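Local structure of CaaX farnesyltransferase alpha subunit Ram2 (Aspergillus fumigatus, 4L9P) at residues A116-W126 with F149-D157. The protein forms the alpha subunit of protein farnesyltransferase, which attaches a farnesyl group to CaaX proteins, and probably also serves in CaaX geranylgeranyltransferase. The protein carries 1 engineered substitution. Numbering follows the deposited sequence. Where two conformers were deposited one is given.
Sequences ALKHLKNYQIW and FLMEMFAQD. With FII ([(3,7,11-trimethyl-dodeca-2,6,10-trienyloxycarbamoyl)-methyl]-phosphonic acid), chain Q.
A single water bridges Leu117 and Gln156, donating to Leu117 O at 2.6 Å and to Gln156 OE1 at 2.9 Å, and so joins helix 105-118 to helix 146-156. The other half of the amide is tied down as well: Gln156 NE2 gives a nearly straight bond (164°) to Glu152 O, reaching it from above the carbonyl plane, so that each end of the amide has a hydrogen-bond partner. Held this way, NE2 lies 3.4 Å from Leu117 CD2. Leu117 is a knob in the hole formed by Phe149, Glu152, Met153 and Gln156, with CG at the rim of the Phe149 ring.

The segments lie in two successive prenyltransferase alpha-subunit repeats, alpha-helical repeats of the TPR clan, so the contact joins one repeat to the next. Deeper in, the first torsion of Phe149 (chi1 -176°) swings the ring away from its own N, and the ring edge meets Ala116 CB, which lies in the ring plane 3.9 Å from Phe149 CZ. Met153, folded at chi2 and chi3, lies antiparallel to the Trp126 side chain, with CG 3.7 Å from Trp126 CZ2; the sulfur makes a Met-aromatic contact at the edge of the six-membered ring, 81° off its normal. Beyond the sulfur, Met153 CE comes within 3.7 Å of Ala116 O. Leu150 CD2 touches Trp126 CZ3, and Val163 of helix 161-174 also packs on the indole.

Between the two helices of segment 116-126 the chain borders the substrate site. In the conformers given, Asn122 OD1 caps helix 123-133 by accepting from Ile125 N, while on either side of it in sequence Lys121 NZ and Gln124 NE2 hydrogen-bond the bound peptide's backbone and Tyr123 OH bonds Tyr314 OH of the Ram1 beta subunit.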
# COMPACT_ATOMS: atom_id res chain seq x y z
N ALA A 116 -12.62 -4.95 -19.37
CA ALA A 116 -11.24 -4.88 -18.91
C ALA A 116 -10.41 -4.00 -19.87
O ALA A 116 -9.55 -3.26 -19.43
CB ALA A 116 -10.62 -6.31 -18.79
N LEU A 117 -10.68 -4.12 -21.17
CA LEU A 117 -9.95 -3.33 -22.21
C LEU A 117 -10.35 -1.86 -22.16
O LEU A 117 -9.57 -1.01 -22.59
CB LEU A 117 -10.23 -3.91 -23.61
CG LEU A 117 -9.50 -5.23 -23.88
CD1 LEU A 117 -10.05 -5.85 -25.19
CD2 LEU A 117 -8.01 -4.93 -24.01
N LYS A 118 -11.48 -1.54 -21.57
CA LYS A 118 -11.93 -0.15 -21.51
C LYS A 118 -11.43 0.54 -20.26
O LYS A 118 -11.27 1.77 -20.26
CB LYS A 118 -13.44 -0.03 -21.54
CG LYS A 118 -14.07 -0.20 -22.91
CD LYS A 118 -15.59 0.03 -22.76
CE LYS A 118 -16.36 -0.29 -24.06
NZ LYS A 118 -17.86 -0.01 -23.98
N HIS A 119 -11.19 -0.19 -19.18
CA HIS A 119 -10.93 0.42 -17.86
C HIS A 119 -9.72 -0.19 -17.21
O HIS A 119 -9.78 -1.17 -16.56
CB HIS A 119 -12.14 0.18 -16.94
CG HIS A 119 -13.41 0.73 -17.48
ND1 HIS A 119 -13.67 2.08 -17.49
CD2 HIS A 119 -14.52 0.13 -18.00
CE1 HIS A 119 -14.89 2.29 -17.97
NE2 HIS A 119 -15.42 1.13 -18.30
N LEU A 120 -8.78 0.73 -16.87
CA LEU A 120 -7.56 0.38 -16.11
C LEU A 120 -7.57 0.65 -14.57
O LEU A 120 -8.45 1.34 -14.05
CB LEU A 120 -6.32 0.93 -16.83
CG LEU A 120 -6.07 0.19 -18.17
CD1 LEU A 120 -6.64 -1.26 -18.10
CD2 LEU A 120 -6.61 0.81 -19.47
N LYS A 121 -6.63 0.04 -13.84
CA LYS A 121 -6.58 0.12 -12.38
C LYS A 121 -7.88 -0.07 -11.65
O LYS A 121 -8.40 0.86 -10.98
CB LYS A 121 -5.92 1.39 -11.88
CG LYS A 121 -4.50 1.28 -11.94
CD LYS A 121 -3.93 2.65 -11.74
CE LYS A 121 -2.48 2.70 -12.11
NZ LYS A 121 -2.13 4.10 -12.19
N ASN A 122 -8.36 -1.29 -11.70
CA ASN A 122 -9.68 -1.58 -11.16
C ASN A 122 -9.63 -2.91 -10.44
O ASN A 122 -9.28 -3.94 -11.02
CB ASN A 122 -10.67 -1.49 -12.33
CG ASN A 122 -12.11 -1.76 -11.93
OD1 ASN A 122 -12.40 -2.83 -11.38
ND2 ASN A 122 -13.07 -0.88 -12.44
N TYR A 123 -9.91 -2.89 -9.16
CA TYR A 123 -9.94 -4.14 -8.38
C TYR A 123 -11.05 -5.11 -8.78
O TYR A 123 -10.84 -6.34 -8.77
CB TYR A 123 -10.13 -3.82 -6.91
CG TYR A 123 -8.86 -3.43 -6.17
CD1 TYR A 123 -8.49 -2.09 -6.09
CD2 TYR A 123 -8.03 -4.41 -5.59
CE1 TYR A 123 -7.36 -1.71 -5.33
CE2 TYR A 123 -6.88 -3.98 -4.89
CZ TYR A 123 -6.58 -2.64 -4.80
OH TYR A 123 -5.45 -2.21 -4.08
N GLN A 124 -12.21 -4.57 -9.18
CA GLN A 124 -13.41 -5.38 -9.31
C GLN A 124 -13.28 -6.24 -10.55
O GLN A 124 -13.61 -7.42 -10.50
CB GLN A 124 -14.61 -4.45 -9.48
CG GLN A 124 -15.07 -3.77 -8.15
CD GLN A 124 -14.08 -2.75 -7.68
OE1 GLN A 124 -13.71 -1.84 -8.42
NE2 GLN A 124 -13.66 -2.89 -6.42
N ILE A 125 -12.81 -5.66 -11.66
CA ILE A 125 -12.85 -6.44 -12.90
C ILE A 125 -11.95 -7.68 -12.80
O ILE A 125 -12.25 -8.77 -13.30
CB ILE A 125 -12.30 -5.51 -14.06
CG1 ILE A 125 -13.41 -4.53 -14.45
CG2 ILE A 125 -11.75 -6.28 -15.27
CD1 ILE A 125 -12.80 -3.34 -15.30
N TRP A 126 -10.83 -7.54 -12.10
CA TRP A 126 -9.86 -8.62 -11.98
C TRP A 126 -10.19 -9.57 -10.86
O TRP A 126 -9.92 -10.77 -10.98
CB TRP A 126 -8.41 -8.06 -11.93
CG TRP A 126 -8.15 -7.46 -13.29
CD1 TRP A 126 -8.32 -6.14 -13.70
CD2 TRP A 126 -7.82 -8.19 -14.46
NE1 TRP A 126 -8.16 -6.05 -15.07
CE2 TRP A 126 -7.84 -7.30 -15.56
CE3 TRP A 126 -7.52 -9.54 -14.69
CZ2 TRP A 126 -7.57 -7.72 -16.87
CZ3 TRP A 126 -7.25 -9.96 -15.97
CH2 TRP A 126 -7.26 -9.04 -17.06
N PHE A 149 -5.01 -13.08 -23.73
CA PHE A 149 -5.73 -11.91 -23.25
C PHE A 149 -4.88 -11.16 -22.22
O PHE A 149 -4.83 -9.90 -22.23
CB PHE A 149 -7.09 -12.26 -22.60
CG PHE A 149 -7.83 -11.01 -22.23
CD1 PHE A 149 -8.29 -10.18 -23.25
CD2 PHE A 149 -7.96 -10.62 -20.92
CE1 PHE A 149 -8.85 -8.94 -22.95
CE2 PHE A 149 -8.61 -9.39 -20.59
CZ PHE A 149 -9.01 -8.55 -21.61
N LEU A 150 -4.22 -11.88 -21.29
CA LEU A 150 -3.41 -11.18 -20.31
C LEU A 150 -2.29 -10.42 -21.06
O LEU A 150 -1.95 -9.28 -20.65
CB LEU A 150 -2.78 -12.16 -19.32
CG LEU A 150 -3.87 -12.95 -18.58
CD1 LEU A 150 -3.16 -13.81 -17.53
CD2 LEU A 150 -4.95 -12.07 -17.96
N MET A 151 -1.72 -10.97 -22.13
CA MET A 151 -0.72 -10.23 -22.89
C MET A 151 -1.29 -9.03 -23.64
O MET A 151 -0.55 -8.05 -23.82
CB MET A 151 0.00 -11.15 -23.86
CG MET A 151 0.84 -12.22 -23.11
SD MET A 151 2.09 -11.53 -22.01
CE MET A 151 3.44 -11.30 -23.17
N GLU A 152 -2.57 -9.05 -24.02
CA GLU A 152 -3.23 -7.85 -24.55
C GLU A 152 -3.21 -6.74 -23.50
O GLU A 152 -3.01 -5.55 -23.81
CB GLU A 152 -4.69 -8.15 -24.90
CG GLU A 152 -5.27 -7.16 -25.90
CD GLU A 152 -6.59 -7.63 -26.58
OE1 GLU A 152 -7.20 -6.84 -27.30
OE2 GLU A 152 -7.02 -8.77 -26.36
N MET A 153 -3.45 -7.13 -22.24
CA MET A 153 -3.44 -6.11 -21.16
C MET A 153 -2.02 -5.61 -20.95
O MET A 153 -1.83 -4.38 -20.79
CB MET A 153 -3.96 -6.73 -19.85
CG MET A 153 -5.42 -7.17 -19.89
SD MET A 153 -6.60 -5.80 -20.17
CE MET A 153 -6.21 -4.68 -18.80
N PHE A 154 -1.06 -6.52 -20.88
CA PHE A 154 0.31 -6.07 -20.61
C PHE A 154 0.93 -5.27 -21.75
O PHE A 154 1.87 -4.51 -21.51
CB PHE A 154 1.22 -7.29 -20.26
CG PHE A 154 0.87 -7.95 -18.98
CD1 PHE A 154 0.64 -7.20 -17.84
CD2 PHE A 154 0.85 -9.34 -18.90
CE1 PHE A 154 0.35 -7.85 -16.61
CE2 PHE A 154 0.59 -9.98 -17.72
CZ PHE A 154 0.31 -9.25 -16.56
N ALA A 155 0.39 -5.41 -22.96
CA ALA A 155 0.87 -4.56 -24.08
C ALA A 155 0.45 -3.12 -23.84
O ALA A 155 1.08 -2.21 -24.37
CB ALA A 155 0.28 -5.09 -25.42
N GLN A 156 -0.63 -2.89 -23.08
CA GLN A 156 -1.04 -1.53 -22.80
C GLN A 156 -0.41 -1.01 -21.50
O GLN A 156 -0.06 0.20 -21.44
CB GLN A 156 -2.53 -1.49 -22.68
CG GLN A 156 -3.13 -1.83 -24.04
CD GLN A 156 -4.59 -2.06 -23.97
OE1 GLN A 156 -5.34 -1.15 -23.84
NE2 GLN A 156 -4.99 -3.32 -24.01
N ASP A 157 -0.23 -1.86 -20.47
CA ASP A 157 0.49 -1.43 -19.25
C ASP A 157 1.20 -2.66 -18.75
O ASP A 157 0.56 -3.55 -18.11
CB ASP A 157 -0.39 -0.79 -18.18
CG ASP A 157 0.43 -0.35 -16.99
OD1 ASP A 157 1.63 -0.73 -16.83
OD2 ASP A 157 -0.13 0.37 -16.15
C1 FII Q . -5.61 1.37 3.61
C2 FII Q . -5.54 1.24 2.11
C6 FII Q . -6.83 1.04 1.43
C10 FII Q . -4.24 0.91 1.51
C11 FII Q . -4.03 0.65 0.02
C12 FII Q . -3.47 1.96 -0.61
C15 FII Q . -2.76 1.85 -1.95
C18 FII Q . -2.20 3.11 -2.61
C22 FII Q . -3.06 0.62 -2.74
C23 FII Q . -2.09 0.34 -3.87
C24 FII Q . -2.58 -0.74 -4.76
C27 FII Q . -1.86 -0.70 -6.08
C30 FII Q . -0.59 -1.52 -6.15
C34 FII Q . -2.74 -0.47 -7.25
C35 FII Q . -2.27 -0.67 -8.68
O36 FII Q . -2.23 0.56 -9.37
N42 FII Q . -1.48 1.55 -8.80
C43 FII Q . -0.23 1.69 -9.41
O44 FII Q . 0.20 0.98 -10.33
C45 FII Q . 0.58 2.85 -8.84
P46 FII Q . 2.42 2.56 -8.84
O49 FII Q . 2.62 1.19 -8.28
O50 FII Q . 2.93 2.77 -10.23
O51 FII Q . 2.91 3.66 -7.88
O HOH W 1 -8.10 -1.10 -24.77